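Local coordinates for putative effector, AYWB SAP54-like protein ('Echinacea purpurea' witches'-broom phytoplasma, PDB 6INR), which probably acts as a secreted phytoplasma effector that induces phyllody by interacting with MADS transcription factors of the host plant, at residues N37-K40 / I41-D45. Numbering follows the deposited sequence.
Sequences NATK and ITNID
Thr42 folds its hydroxyl back onto the helix it belongs to: OG1 gives a hydrogen bond to Thr39 O at 2.9 Å, meeting the carbonyl from the side and tilted from its plane. A chi1 of 62° sets OG1 between the backbone N and the carbonyl carbon, from where it can reach back to the preceding turn. Thr39 O also accepts the backbone N of Asn43 at 3.1 Å, so two donors grip one oxygen. On this solvent side the side chains of Thr39 and Asn43 extend alongside each other from successive turns, with Thr39 CG2 in van der Waals contact with Asn43 ND2 at 3.5 Å. The opposing helix 55-84 covers the more closely packed side. There Asn37 lies buried against Tyr67 and Leu70, its ND2 bonded to Gln74 OE1, and Lys40 and Ile41 also touch Tyr67. Buried Ile44 lays CG1 against Lys40 O at 3.1 Å, while its backbone N bonds to the same oxygen. Asp45 OD1 makes a salt bridge to Lys64 NZ of helix 55-84. The whole is just over two turns of an amphipathic alpha-helix in one arm of an antiparallel two-helix hairpin.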
ATOM      1  N   ASN A  37       1.394  -5.016  -0.883  1.00 18.95           N
ATOM      2  CA  ASN A  37       2.601  -4.544  -0.180  1.00 18.82           C
ATOM      3  C   ASN A  37       2.772  -5.317   1.143  1.00 18.15           C
ATOM      4  O   ASN A  37       3.875  -5.689   1.537  1.00 15.82           O
ATOM      5  CB  ASN A  37       2.560  -3.048   0.073  1.00 18.90           C
ATOM      6  CG  ASN A  37       2.899  -2.242  -1.156  1.00 18.71           C
ATOM      7  OD1 ASN A  37       3.752  -2.620  -1.963  1.00 18.34           O
ATOM      8  ND2 ASN A  37       2.258  -1.091  -1.286  1.00 18.45           N
ATOM      9  N   ALA A  38       1.633  -5.603   1.764  1.00 18.71           N
ATOM     10  CA  ALA A  38       1.582  -6.375   3.008  1.00 19.62           C
ATOM     11  C   ALA A  38       2.029  -7.801   2.790  1.00 21.05           C
ATOM     12  O   ALA A  38       2.647  -8.416   3.654  1.00 24.05           O
ATOM     13  CB  ALA A  38       0.184  -6.379   3.582  1.00 19.72           C
ATOM     14  N   THR A  39       1.661  -8.332   1.641  1.00 21.80           N
ATOM     15  CA  THR A  39       2.145  -9.633   1.170  1.00 21.40           C
ATOM     16  C   THR A  39       3.651  -9.588   0.963  1.00 21.57           C
ATOM     17  O   THR A  39       4.372 -10.485   1.355  1.00 22.41           O
ATOM     18  CB  THR A  39       1.443 -10.008  -0.156  1.00 20.98           C
ATOM     19  OG1 THR A  39       0.102 -10.398   0.151  1.00 20.11           O
ATOM     20  CG2 THR A  39       2.149 -11.132  -0.904  1.00 20.02           C
ATOM     21  N   LYS A  40       4.109  -8.536   0.325  1.00 23.54           N
ATOM     22  CA  LYS A  40       5.537  -8.366   0.040  1.00 27.01           C
ATOM     23  C   LYS A  40       6.327  -8.455   1.347  1.00 27.84           C
ATOM     24  O   LYS A  40       7.425  -8.989   1.393  1.00 26.62           O
ATOM     25  CB  LYS A  40       5.793  -6.995  -0.591  1.00 30.21           C
ATOM     26  CG  LYS A  40       6.560  -7.007  -1.905  1.00 34.36           C
ATOM     27  CD  LYS A  40       7.881  -7.736  -1.772  1.00 37.72           C
ATOM     28  CE  LYS A  40       8.817  -7.422  -2.929  1.00 38.87           C
ATOM     29  NZ  LYS A  40      10.073  -8.213  -2.822  1.00 39.68           N
ATOM     30  N   ILE A  41       5.746  -7.923   2.413  1.00 27.25           N
ATOM     31  CA  ILE A  41       6.465  -7.839   3.695  1.00 25.24           C
ATOM     32  C   ILE A  41       6.515  -9.223   4.317  1.00 24.88           C
ATOM     33  O   ILE A  41       7.561  -9.681   4.757  1.00 23.55           O
ATOM     34  CB  ILE A  41       5.881  -6.794   4.676  1.00 26.05           C
ATOM     35  CG1 ILE A  41       6.291  -5.366   4.281  1.00 26.01           C
ATOM     36  CG2 ILE A  41       6.401  -7.029   6.085  1.00 26.51           C
ATOM     37  CD1 ILE A  41       5.463  -4.306   4.988  1.00 26.47           C
ATOM     38  N   THR A  42       5.379  -9.899   4.357  1.00 25.15           N
ATOM     39  CA  THR A  42       5.368 -11.231   4.959  1.00 25.46           C
ATOM     40  C   THR A  42       6.342 -12.186   4.246  1.00 26.46           C
ATOM     41  O   THR A  42       6.892 -13.115   4.859  1.00 26.94           O
ATOM     42  CB  THR A  42       3.972 -11.873   4.991  1.00 26.41           C
ATOM     43  OG1 THR A  42       3.497 -12.047   3.649  1.00 25.67           O
ATOM     44  CG2 THR A  42       2.984 -11.032   5.843  1.00 25.42           C
ATOM     45  N   ASN A  43       6.549 -11.982   2.949  1.00 26.26           N
ATOM     46  CA  ASN A  43       7.512 -12.859   2.209  1.00 25.36           C
ATOM     47  C   ASN A  43       8.974 -12.478   2.484  1.00 24.49           C
ATOM     48  O   ASN A  43       9.831 -13.320   2.530  1.00 23.87           O
ATOM     49  CB  ASN A  43       7.213 -12.932   0.698  1.00 24.21           C
ATOM     50  CG  ASN A  43       5.894 -13.637   0.403  1.00 23.28           C
ATOM     51  OD1 ASN A  43       5.584 -14.684   0.982  1.00 20.81           O
ATOM     52  ND2 ASN A  43       5.099 -13.048  -0.486  1.00 22.45           N
ATOM     53  N   ILE A  44       9.244 -11.194   2.612  1.00 25.73           N
ATOM     54  CA  ILE A  44      10.562 -10.704   3.103  1.00 27.92           C
ATOM     55  C   ILE A  44      10.931 -11.268   4.500  1.00 30.26           C
ATOM     56  O   ILE A  44      12.040 -11.735   4.714  1.00 30.07           O
ATOM     57  CB  ILE A  44      10.638  -9.161   3.141  1.00 28.86           C
ATOM     58  CG1 ILE A  44      10.474  -8.593   1.729  1.00 26.93           C
ATOM     59  CG2 ILE A  44      11.970  -8.699   3.740  1.00 29.67           C
ATOM     60  CD1 ILE A  44      10.412  -7.080   1.655  1.00 26.65           C
ATOM     61  N   ASP A  45       9.981 -11.251   5.423  1.00 31.01           N
ATOM     62  CA  ASP A  45      10.161 -11.916   6.709  1.00 32.34           C
ATOM     63  C   ASP A  45      10.639 -13.355   6.540  1.00 36.67           C
ATOM     64  O   ASP A  45      11.686 -13.736   7.040  1.00 38.14           O
ATOM     65  CB  ASP A  45       8.881 -11.863   7.539  1.00 30.83           C
ATOM     66  CG  ASP A  45       8.642 -10.480   8.131  1.00 29.71           C
ATOM     67  OD1 ASP A  45       9.588  -9.646   8.106  1.00 25.35           O
ATOM     68  OD2 ASP A  45       7.517 -10.213   8.612  1.00 29.82           O
TER